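Local coordinates for protein peroxiredoxin (Akkermansia muciniphila, PDB 6KHX) that probably reduces hydrogen peroxide and other hydroperoxides through reactive cysteine thiols, as a peroxidase of the typical 2-Cys peroxiredoxin type, at residues 32-43 with 135-145; 7-15 with 22-30. All coordinates share one frame; numbering follows the deposited sequence.

Contact 1. Residues 32-43 with 135-145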
loop_
_atom_site.group_PDB
_atom_site.type_symbol
_atom_site.label_atom_id
_atom_site.label_comp_id
_atom_site.label_asym_id
_atom_site.label_seq_id
_atom_site.Cartn_x
_atom_site.Cartn_y
_atom_site.Cartn_z
ATOM N N GLY B 32 -38.873 -19.552 12.352
ATOM C CA GLY B 32 -40.257 -19.703 11.986
ATOM C C GLY B 32 -41.073 -20.563 12.924
ATOM O O GLY B 32 -42.285 -20.684 12.721
ATOM N N LYS B 33 -40.459 -21.157 13.947
ATOM C CA LYS B 33 -41.155 -22.081 14.834
ATOM C C LYS B 33 -41.106 -21.657 16.293
ATOM O O LYS B 33 -42.144 -21.657 16.964
ATOM C CB LYS B 33 -40.571 -23.495 14.696
ATOM C CG LYS B 33 -40.534 -24.039 13.278
ATOM C CD LYS B 33 -40.012 -25.466 13.273
ATOM C CE LYS B 33 -39.893 -26.028 11.869
ATOM N NZ LYS B 33 -39.239 -27.370 11.891
ATOM N N LYS B 34 -39.932 -21.300 16.816
ATOM C CA LYS B 34 -39.800 -20.970 18.228
ATOM C C LYS B 34 -38.897 -19.754 18.422
ATOM O O LYS B 34 -37.971 -19.517 17.644
ATOM C CB LYS B 34 -39.239 -22.160 19.022
ATOM C CG LYS B 34 -40.100 -23.409 18.952
ATOM C CD LYS B 34 -39.669 -24.448 19.967
ATOM C CE LYS B 34 -40.768 -25.486 20.169
ATOM N NZ LYS B 34 -42.088 -24.880 20.539
ATOM N N TYR B 35 -39.175 -18.990 19.476
ATOM C CA TYR B 35 -38.189 -18.052 19.997
ATOM C C TYR B 35 -37.039 -18.834 20.613
ATOM O O TYR B 35 -37.151 -20.030 20.882
ATOM C CB TYR B 35 -38.791 -17.148 21.071
ATOM C CG TYR B 35 -40.036 -16.412 20.655
ATOM C CD1 TYR B 35 -41.277 -17.044 20.679
ATOM C CD2 TYR B 35 -39.983 -15.083 20.255
ATOM C CE1 TYR B 35 -42.422 -16.380 20.305
ATOM C CE2 TYR B 35 -41.129 -14.409 19.877
ATOM C CZ TYR B 35 -42.344 -15.065 19.905
ATOM O OH TYR B 35 -43.487 -14.405 19.534
ATOM N N VAL B 36 -35.913 -18.163 20.821
ATOM C CA VAL B 36 -34.758 -18.797 21.447
ATOM C C VAL B 36 -34.244 -17.894 22.557
ATOM O O VAL B 36 -34.033 -16.696 22.346
ATOM C CB VAL B 36 -33.634 -19.103 20.439
ATOM C CG1 VAL B 36 -32.480 -19.806 21.141
ATOM C CG2 VAL B 36 -34.154 -19.951 19.293
ATOM N N ILE B 37 -34.050 -18.468 23.738
ATOM C CA ILE B 37 -33.247 -17.850 24.785
ATOM C C ILE B 37 -31.905 -18.570 24.768
ATOM O O ILE B 37 -31.815 -19.753 25.120
ATOM C CB ILE B 37 -33.925 -17.935 26.158
ATOM C CG1 ILE B 37 -35.086 -16.945 26.240
ATOM C CG2 ILE B 37 -32.930 -17.645 27.272
ATOM C CD1 ILE B 37 -34.646 -15.521 26.420
ATOM N N LEU B 38 -30.868 -17.871 24.314
ATOM C CA LEU B 38 -29.525 -18.431 24.192
ATOM C C LEU B 38 -28.647 -17.819 25.276
ATOM O O LEU B 38 -28.504 -16.595 25.335
ATOM C CB LEU B 38 -28.948 -18.145 22.802
ATOM C CG LEU B 38 -27.487 -18.517 22.538
ATOM C CD1 LEU B 38 -27.323 -20.029 22.534
ATOM C CD2 LEU B 38 -26.977 -17.918 21.230
ATOM N N PHE B 39 -28.077 -18.651 26.146
ATOM C CA PHE B 39 -27.237 -18.115 27.211
ATOM C C PHE B 39 -25.886 -18.822 27.261
ATOM O O PHE B 39 -25.795 -20.049 27.140
ATOM C CB PHE B 39 -27.947 -18.169 28.591
ATOM C CG PHE B 39 -28.071 -19.544 29.179
ATOM C CD1 PHE B 39 -29.093 -20.393 28.795
ATOM C CD2 PHE B 39 -27.184 -19.971 30.153
ATOM C CE1 PHE B 39 -29.210 -21.658 29.347
ATOM C CE2 PHE B 39 -27.298 -21.234 30.714
ATOM C CZ PHE B 39 -28.310 -22.078 30.310
ATOM N N PHE B 40 -24.840 -18.015 27.431
ATOM C CA PHE B 40 -23.456 -18.447 27.553
ATOM C C PHE B 40 -23.018 -18.355 29.010
ATOM O O PHE B 40 -23.337 -17.373 29.698
ATOM C CB PHE B 40 -22.527 -17.564 26.704
ATOM C CG PHE B 40 -22.865 -17.533 25.237
ATOM C CD1 PHE B 40 -23.901 -16.741 24.763
ATOM C CD2 PHE B 40 -22.125 -18.272 24.326
ATOM C CE1 PHE B 40 -24.208 -16.705 23.416
ATOM C CE2 PHE B 40 -22.422 -18.235 22.975
ATOM C CZ PHE B 40 -23.462 -17.450 22.517
ATOM N N TYR B 41 -22.240 -19.346 29.441
ATOM C CA TYR B 41 -21.571 -19.417 30.731
ATOM C C TYR B 41 -20.117 -19.807 30.511
ATOM O O TYR B 41 -19.783 -20.419 29.491
ATOM C CB TYR B 41 -22.254 -20.430 31.665
ATOM C CG TYR B 41 -22.214 -21.854 31.169
ATOM C CD1 TYR B 41 -23.144 -22.314 30.242
ATOM C CD2 TYR B 41 -21.254 -22.743 31.633
ATOM C CE1 TYR B 41 -23.117 -23.618 29.787
ATOM C CE2 TYR B 41 -21.216 -24.049 31.188
ATOM C CZ TYR B 41 -22.148 -24.484 30.265
ATOM O OH TYR B 41 -22.108 -25.790 29.816
ATOM N N PRO B 42 -19.217 -19.482 31.466
ATOM C CA PRO B 42 -17.774 -19.648 31.211
ATOM C C PRO B 42 -17.227 -21.070 31.222
ATOM O O PRO B 42 -16.512 -21.449 30.289
ATOM C CB PRO B 42 -17.124 -18.813 32.325
ATOM C CG PRO B 42 -18.159 -18.704 33.385
ATOM C CD PRO B 42 -19.472 -18.674 32.672
ATOM N N LYS B 43 -17.516 -21.862 32.254
ATOM C CA LYS B 43 -16.805 -23.124 32.427
ATOM C C LYS B 43 -17.718 -24.196 33.008
ATOM O O LYS B 43 -18.425 -23.944 33.989
ATOM C CB LYS B 43 -15.606 -22.930 33.360
ATOM C CG LYS B 43 -14.335 -22.431 32.704
ATOM C CD LYS B 43 -13.254 -22.233 33.751
ATOM C CE LYS B 43 -12.154 -21.327 33.248
ATOM N NZ LYS B 43 -11.204 -20.977 34.330
ATOM N N ILE B 135 -12.857 -17.421 27.462
ATOM C CA ILE B 135 -14.080 -18.100 27.871
ATOM C C ILE B 135 -15.217 -17.091 27.808
ATOM O O ILE B 135 -15.000 -15.877 27.762
ATOM C CB ILE B 135 -13.986 -18.713 29.286
ATOM C CG1 ILE B 135 -13.672 -17.634 30.320
ATOM C CG2 ILE B 135 -12.927 -19.807 29.338
ATOM C CD1 ILE B 135 -13.450 -18.192 31.712
ATOM N N ALA B 136 -16.443 -17.608 27.790
ATOM C CA ALA B 136 -17.619 -16.763 27.616
ATOM C C ALA B 136 -18.070 -16.151 28.938
ATOM O O ALA B 136 -18.098 -16.819 29.975
ATOM C CB ALA B 136 -18.766 -17.565 27.002
ATOM N N TYR B 137 -18.429 -14.868 28.887
ATOM C CA TYR B 137 -19.114 -14.220 29.992
ATOM C C TYR B 137 -20.568 -14.694 30.054
ATOM O O TYR B 137 -21.063 -15.396 29.167
ATOM C CB TYR B 137 -19.070 -12.700 29.837
ATOM C CG TYR B 137 -17.817 -12.032 30.364
ATOM C CD1 TYR B 137 -17.523 -12.033 31.727
ATOM C CD2 TYR B 137 -16.939 -11.373 29.508
ATOM C CE1 TYR B 137 -16.382 -11.410 32.217
ATOM C CE2 TYR B 137 -15.797 -10.747 29.990
ATOM C CZ TYR B 137 -15.525 -10.772 31.345
ATOM O OH TYR B 137 -14.399 -10.153 31.833
ATOM N N ARG B 138 -21.265 -14.298 31.123
ATOM C CA ARG B 138 -22.655 -14.715 31.330
ATOM C C ARG B 138 -23.548 -13.892 30.409
ATOM O O ARG B 138 -24.121 -12.863 30.782
ATOM C CB ARG B 138 -23.053 -14.584 32.797
ATOM C CG ARG B 138 -22.217 -15.482 33.674
ATOM C CD ARG B 138 -22.712 -15.600 35.094
ATOM N NE ARG B 138 -21.644 -16.176 35.896
ATOM C CZ ARG B 138 -21.321 -17.465 35.908
ATOM N NH1 ARG B 138 -22.008 -18.339 35.181
ATOM N NH2 ARG B 138 -20.308 -17.878 36.658
ATOM N N GLY B 139 -23.663 -14.364 29.174
ATOM C CA GLY B 139 -24.352 -13.621 28.121
ATOM C C GLY B 139 -25.716 -14.234 27.827
ATOM O O GLY B 139 -25.850 -15.450 27.796
ATOM N N LEU B 140 -26.707 -13.390 27.571
ATOM C CA LEU B 140 -28.041 -13.912 27.294
ATOM C C LEU B 140 -28.669 -13.135 26.147
ATOM O O LEU B 140 -28.558 -11.907 26.084
ATOM C CB LEU B 140 -28.947 -13.857 28.534
ATOM C CG LEU B 140 -30.358 -14.430 28.356
ATOM C CD1 LEU B 140 -30.796 -15.221 29.587
ATOM C CD2 LEU B 140 -31.362 -13.324 28.042
ATOM N N PHE B 141 -29.306 -13.864 25.229
ATOM C CA PHE B 141 -29.913 -13.280 24.040
ATOM C C PHE B 141 -31.320 -13.819 23.856
ATOM O O PHE B 141 -31.561 -15.027 23.998
ATOM C CB PHE B 141 -29.094 -13.567 22.767
ATOM C CG PHE B 141 -27.669 -13.108 22.848
ATOM C CD1 PHE B 141 -26.714 -13.874 23.503
ATOM C CD2 PHE B 141 -27.292 -11.898 22.297
ATOM C CE1 PHE B 141 -25.412 -13.448 23.592
ATOM C CE2 PHE B 141 -25.988 -11.463 22.384
ATOM C CZ PHE B 141 -25.045 -12.238 23.030
ATOM N N LEU B 142 -32.242 -12.910 23.538
ATOM C CA LEU B 142 -33.591 -13.254 23.108
ATOM C C LEU B 142 -33.656 -13.140 21.586
ATOM O O LEU B 142 -33.394 -12.070 21.027
ATOM C CB LEU B 142 -34.620 -12.337 23.763
ATOM C CG LEU B 142 -36.054 -12.595 23.293
ATOM C CD1 LEU B 142 -36.421 -14.061 23.526
ATOM C CD2 LEU B 142 -37.038 -11.659 23.975
ATOM N N ILE B 143 -33.990 -14.245 20.921
ATOM C CA ILE B 143 -34.041 -14.334 19.467
ATOM C C ILE B 143 -35.478 -14.643 19.069
ATOM O O ILE B 143 -36.058 -15.614 19.565
ATOM C CB ILE B 143 -33.083 -15.423 18.951
ATOM C CG1 ILE B 143 -31.668 -15.194 19.491
ATOM C CG2 ILE B 143 -33.079 -15.466 17.444
ATOM C CD1 ILE B 143 -30.765 -16.396 19.350
ATOM N N ASP B 144 -36.057 -13.825 18.188
ATOM C CA ASP B 144 -37.448 -14.052 17.808
ATOM C C ASP B 144 -37.530 -15.139 16.731
ATOM O O ASP B 144 -36.526 -15.733 16.325
ATOM C CB ASP B 144 -38.129 -12.737 17.400
ATOM C CG ASP B 144 -37.617 -12.147 16.082
ATOM O OD1 ASP B 144 -37.016 -12.863 15.248
ATOM O OD2 ASP B 144 -37.825 -10.928 15.881
ATOM N N LYS B 145 -38.752 -15.420 16.271
ATOM C CA LYS B 145 -38.940 -16.505 15.317
ATOM C C LYS B 145 -38.304 -16.213 13.963
ATOM O O LYS B 145 -38.142 -17.139 13.162
ATOM C CB LYS B 145 -40.425 -16.814 15.144
ATOM C CG LYS B 145 -41.040 -17.529 16.332
ATOM C CD LYS B 145 -42.480 -17.910 16.040
ATOM C CE LYS B 145 -43.141 -18.602 17.212
ATOM N NZ LYS B 145 -44.546 -18.958 16.878
HETATM O O HOH W 1 -35.823 -18.474 16.007
HETATM O O HOH W 2 -16.770 -20.446 27.711
#
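Val-36 and Ile-143 lie opposite each other in a hydrogen-bonded antiparallel pair, Val-36 N giving to Ile-143 O and Ile-143 N to Val-36 O, both at 2.8 Å. Leu-38 and Phe-141 repeat this exchange. Beyond strand 138-143, Gly-32 N reaches Lys-145 O, and a water donates to Lys-34 O and Asp-144 O; near the other end a second water links Ala-136 N to Pro-42 O.

Apolar packing occupies both faces. On one, the Ile-37 and Leu-142 side chains cross, their CD1 atoms 3.7 Å apart, where helix 163-179 covers Leu-142. On the other, Phe-40 and Phe-141 each carry CG anti to the carbonyl carbon (chi1 -58° and -56°), which brings their rings rim to rim, centroids 5.8 Å apart and planes at 83°.

These strands are inner neighbours in the mixed sheet of a thioredoxin fold, with strand 68-74 bonded along the far edge of 35-40. Pro-42 opens the Pro-X-X-X-Thr-X-X-Cys motif of peroxiredoxins, which ends at Cys-49, the probable peroxidatic cysteine.

The charged side chains lie near the ends. Pro-42 CD sits over one face of the Arg-138 guanidinium, 3.6 Å from NH1; this NH1 forms a salt bridge with Glu-52, and NE bonds to Phe-157 O. Lys-145 CG lies 4.3 Å above the centre of the Tyr-35 ring, whose OH bonds to Glu-177.

Contact 2. Residues 7-15 with 22-30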
loop_
_atom_site.group_PDB
_atom_site.type_symbol
_atom_site.label_atom_id
_atom_site.label_comp_id
_atom_site.label_asym_id
_atom_site.label_seq_id
_atom_site.Cartn_x
_atom_site.Cartn_y
_atom_site.Cartn_z
ATOM N N PRO B 7 -29.696 -10.374 12.645
ATOM C CA PRO B 7 -29.839 -11.824 12.822
ATOM C C PRO B 7 -28.835 -12.369 13.828
ATOM O O PRO B 7 -27.669 -11.963 13.860
ATOM C CB PRO B 7 -29.588 -12.385 11.415
ATOM C CG PRO B 7 -28.991 -11.276 10.632
ATOM C CD PRO B 7 -29.477 -10.004 11.239
ATOM N N ALA B 8 -29.306 -13.284 14.667
ATOM C CA ALA B 8 -28.404 -13.986 15.557
ATOM C C ALA B 8 -27.409 -14.777 14.713
ATOM O O ALA B 8 -27.829 -15.579 13.868
ATOM C CB ALA B 8 -29.184 -14.917 16.484
ATOM N N PRO B 9 -26.104 -14.605 14.921
ATOM C CA PRO B 9 -25.129 -15.272 14.053
ATOM C C PRO B 9 -25.348 -16.775 14.002
ATOM O O PRO B 9 -25.625 -17.424 15.012
ATOM C CB PRO B 9 -23.781 -14.909 14.686
ATOM C CG PRO B 9 -24.033 -13.593 15.335
ATOM C CD PRO B 9 -25.456 -13.667 15.854
ATOM N N HIS B 10 -25.214 -17.318 12.799
ATOM C CA HIS B 10 -25.419 -18.736 12.576
ATOM C C HIS B 10 -24.269 -19.538 13.176
ATOM O O HIS B 10 -23.120 -19.089 13.228
ATOM C CB HIS B 10 -25.531 -19.001 11.072
ATOM C CG HIS B 10 -25.485 -20.450 10.699
ATOM N ND1 HIS B 10 -26.582 -21.282 10.796
ATOM C CD2 HIS B 10 -24.467 -21.220 10.246
ATOM C CE1 HIS B 10 -26.245 -22.498 10.406
ATOM N NE2 HIS B 10 -24.966 -22.489 10.070
ATOM N N PHE B 11 -24.585 -20.736 13.642
ATOM C CA PHE B 11 -23.539 -21.657 14.046
ATOM C C PHE B 11 -24.047 -23.074 13.839
ATOM O O PHE B 11 -25.223 -23.301 13.559
ATOM C CB PHE B 11 -23.085 -21.421 15.497
ATOM C CG PHE B 11 -24.176 -21.591 16.536
ATOM C CD1 PHE B 11 -24.527 -22.855 17.001
ATOM C CD2 PHE B 11 -24.796 -20.488 17.096
ATOM C CE1 PHE B 11 -25.509 -23.014 17.966
ATOM C CE2 PHE B 11 -25.776 -20.641 18.064
ATOM C CZ PHE B 11 -26.133 -21.904 18.498
ATOM N N SER B 12 -23.128 -24.025 13.957
ATOM C CA SER B 12 -23.466 -25.438 13.835
ATOM C C SER B 12 -22.376 -26.190 14.583
ATOM O O SER B 12 -21.216 -26.187 14.154
ATOM C CB SER B 12 -23.557 -25.868 12.372
ATOM O OG SER B 12 -23.815 -27.259 12.258
ATOM N N ALA B 13 -22.730 -26.768 15.723
ATOM C CA ALA B 13 -21.736 -27.340 16.611
ATOM C C ALA B 13 -22.290 -28.604 17.250
ATOM O O ALA B 13 -23.477 -28.920 17.144
ATOM C CB ALA B 13 -21.306 -26.332 17.682
ATOM N N ASN B 14 -21.399 -29.339 17.902
ATOM C CA ASN B 14 -21.825 -30.447 18.734
ATOM C C ASN B 14 -22.559 -29.908 19.953
ATOM O O ASN B 14 -22.250 -28.824 20.465
ATOM C CB ASN B 14 -20.615 -31.269 19.176
ATOM C CG ASN B 14 -19.875 -31.877 18.009
ATOM O OD1 ASN B 14 -20.485 -32.317 17.038
ATOM N ND2 ASN B 14 -18.551 -31.880 18.086
ATOM N N ALA B 15 -23.529 -30.681 20.432
ATOM C CA ALA B 15 -24.286 -30.281 21.607
ATOM C C ALA B 15 -24.684 -31.523 22.383
ATOM O O ALA B 15 -24.573 -32.649 21.897
ATOM C CB ALA B 15 -25.523 -29.460 21.230
ATOM N N VAL B 22 -24.980 -34.919 20.217
ATOM C CA VAL B 22 -25.504 -34.882 18.855
ATOM C C VAL B 22 -24.710 -33.864 18.044
ATOM O O VAL B 22 -24.261 -32.843 18.591
ATOM C CB VAL B 22 -27.008 -34.562 18.838
ATOM C CG1 VAL B 22 -27.776 -35.609 19.628
ATOM C CG2 VAL B 22 -27.269 -33.169 19.399
ATOM N N PRO B 23 -24.509 -34.097 16.751
ATOM C CA PRO B 23 -23.739 -33.144 15.948
ATOM C C PRO B 23 -24.626 -32.157 15.217
ATOM O O PRO B 23 -25.843 -32.351 15.127
ATOM C CB PRO B 23 -22.997 -34.054 14.967
ATOM C CG PRO B 23 -23.980 -35.161 14.728
ATOM C CD PRO B 23 -24.751 -35.352 16.022
ATOM N N ASP B 24 -24.010 -31.101 14.682
ATOM C CA ASP B 24 -24.673 -30.177 13.764
ATOM C C ASP B 24 -25.888 -29.505 14.406
ATOM O O ASP B 24 -26.931 -29.326 13.771
ATOM C CB ASP B 24 -25.057 -30.898 12.470
ATOM C CG ASP B 24 -23.885 -31.655 11.864
ATOM O OD1 ASP B 24 -22.772 -31.087 11.805
ATOM O OD2 ASP B 24 -24.068 -32.821 11.460
ATOM N N PHE B 25 -25.767 -29.144 15.684
ATOM C CA PHE B 25 -26.821 -28.377 16.329
ATOM C C PHE B 25 -26.732 -26.926 15.887
ATOM O O PHE B 25 -25.655 -26.323 15.918
ATOM C CB PHE B 25 -26.736 -28.457 17.852
ATOM C CG PHE B 25 -27.860 -27.735 18.543
ATOM C CD1 PHE B 25 -29.059 -28.379 18.801
ATOM C CD2 PHE B 25 -27.733 -26.399 18.897
ATOM C CE1 PHE B 25 -30.111 -27.711 19.417
ATOM C CE2 PHE B 25 -28.779 -25.723 19.515
ATOM C CZ PHE B 25 -29.971 -26.382 19.774
ATOM N N SER B 26 -27.868 -26.364 15.488
ATOM C CA SER B 26 -27.928 -24.994 15.002
ATOM C C SER B 26 -29.271 -24.410 15.406
ATOM O O SER B 26 -30.249 -25.137 15.604
ATOM C CB SER B 26 -27.749 -24.930 13.480
ATOM O OG SER B 26 -27.950 -23.619 12.992
ATOM N N LEU B 27 -29.329 -23.084 15.479
ATOM C CA LEU B 27 -30.603 -22.437 15.759
ATOM C C LEU B 27 -31.477 -22.307 14.518
ATOM O O LEU B 27 -32.596 -21.793 14.622
ATOM C CB LEU B 27 -30.371 -21.058 16.393
ATOM C CG LEU B 27 -29.579 -21.051 17.707
ATOM C CD1 LEU B 27 -29.565 -19.664 18.341
ATOM C CD2 LEU B 27 -30.114 -22.091 18.688
ATOM N N ASP B 28 -30.997 -22.766 13.356
ATOM C CA ASP B 28 -31.816 -22.777 12.147
ATOM C C ASP B 28 -33.133 -23.502 12.381
ATOM O O ASP B 28 -34.190 -23.057 11.913
ATOM C CB ASP B 28 -31.047 -23.436 11.001
ATOM C CG ASP B 28 -29.960 -22.544 10.434
ATOM O OD1 ASP B 28 -29.910 -21.348 10.800
ATOM O OD2 ASP B 28 -29.142 -23.047 9.631
ATOM N N GLN B 29 -33.084 -24.624 13.110
ATOM C CA GLN B 29 -34.265 -25.451 13.330
ATOM C C GLN B 29 -35.415 -24.668 13.948
ATOM O O GLN B 29 -36.579 -25.040 13.768
ATOM C CB GLN B 29 -33.905 -26.638 14.220
ATOM C CG GLN B 29 -33.354 -26.231 15.570
ATOM C CD GLN B 29 -32.866 -27.410 16.367
ATOM O OE1 GLN B 29 -33.653 -28.263 16.784
ATOM N NE2 GLN B 29 -31.557 -27.486 16.564
ATOM N N PHE B 30 -35.120 -23.598 14.686
ATOM C CA PHE B 30 -36.167 -22.851 15.369
ATOM C C PHE B 30 -36.741 -21.721 14.534
ATOM O O PHE B 30 -37.796 -21.184 14.896
ATOM C CB PHE B 30 -35.643 -22.278 16.696
ATOM C CG PHE B 30 -35.038 -23.309 17.596
ATOM C CD1 PHE B 30 -35.815 -24.336 18.108
ATOM C CD2 PHE B 30 -33.692 -23.261 17.923
ATOM C CE1 PHE B 30 -35.260 -25.301 18.934
ATOM C CE2 PHE B 30 -33.129 -24.217 18.746
ATOM C CZ PHE B 30 -33.914 -25.241 19.253
HETATM O O HOH W 3 -28.576 -19.824 12.111
HETATM O O HOH W 4 -27.431 -21.158 14.402
HETATM O O HOH W 5 -21.218 -31.167 14.631
#
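Phe-11 and Phe-25 lie side by side and point the same way, with Phe-11 CE1 at the edge of the Phe-25 ring, 4.2 Å from CD2. Phe-11 CG stands between its own backbone N and carbonyl carbon (chi1 60°), a torsion that swings the ring toward segment 22-30. There its far end meets Leu-27 obliquely, CZ lying 3.6 Å from Leu-27 CG. A water above one face of the Phe-11 ring, offset toward the rim, accepts from the backbone N of both Phe-11 and Leu-27. Phe-25 is packed from the side of Ala-15 as well, the two CB atoms 3.7 Å apart, and strands 101-103 and 68-74 supply Val-102 and Val-71 to its surroundings.

The backbone under these rings is a short antiparallel ladder interrupted by a G1 bulge: Asp-24, with its positive phi of 60°, and Phe-25 together face Ala-13, so the register shifts by one before Ala-15 pairs with Val-22. Ala-13 and Phe-25 exchange two bonds, as do Ala-15 and Val-22.

Past the ladder, Ser-26 forms an ST turn, OG accepting from Asp-28 N at 3.2 Å. The same hydroxyl gives its proton to Phe-11 O, 2.8 Å away and almost straight off the end of that carbonyl. With an alanine here in place of Ser-26, Phe-11 O is likely to lose this donor and Asp-28 N its acceptor, leaving the turn freer to move against segment 7-15.

His-10 and Asp-28 meet on the more exposed side. The side chains run nearly at right angles, yet the imidazole and carboxylate planes are only 23° apart; OD2 lies at the ring edge, and ND1 makes a weak bond of 3.3 Å to OD1. A water in the ring plane, 2.8 Å from ND1, also attends this pair.

Overall arrangement
Contact 1 runs through the core, its centre about 2 Å from that of the chain, whereas contact 2 sits about 14 Å from it and is only partly buried. Both belong to the same mixed sheet: 32-43 with 135-145 joins two inner strands in regular register, while 7-15 with 22-30 closes an edge with a bulge and a turn. Their chemistry follows: contact 1 sets aliphatic and aromatic groups on both faces and charges near its ends, whereas contact 2 adds to a few rings a bonding serine hydroxyl and a weak histidine-aspartate bond. They meet directly, Leu-27 CD1 packing 3.6 Å from Ile-143 CD1 and Phe-30 against Val-36, so segment 22-30 packs on the Val-36 and Ile-143 end of that face.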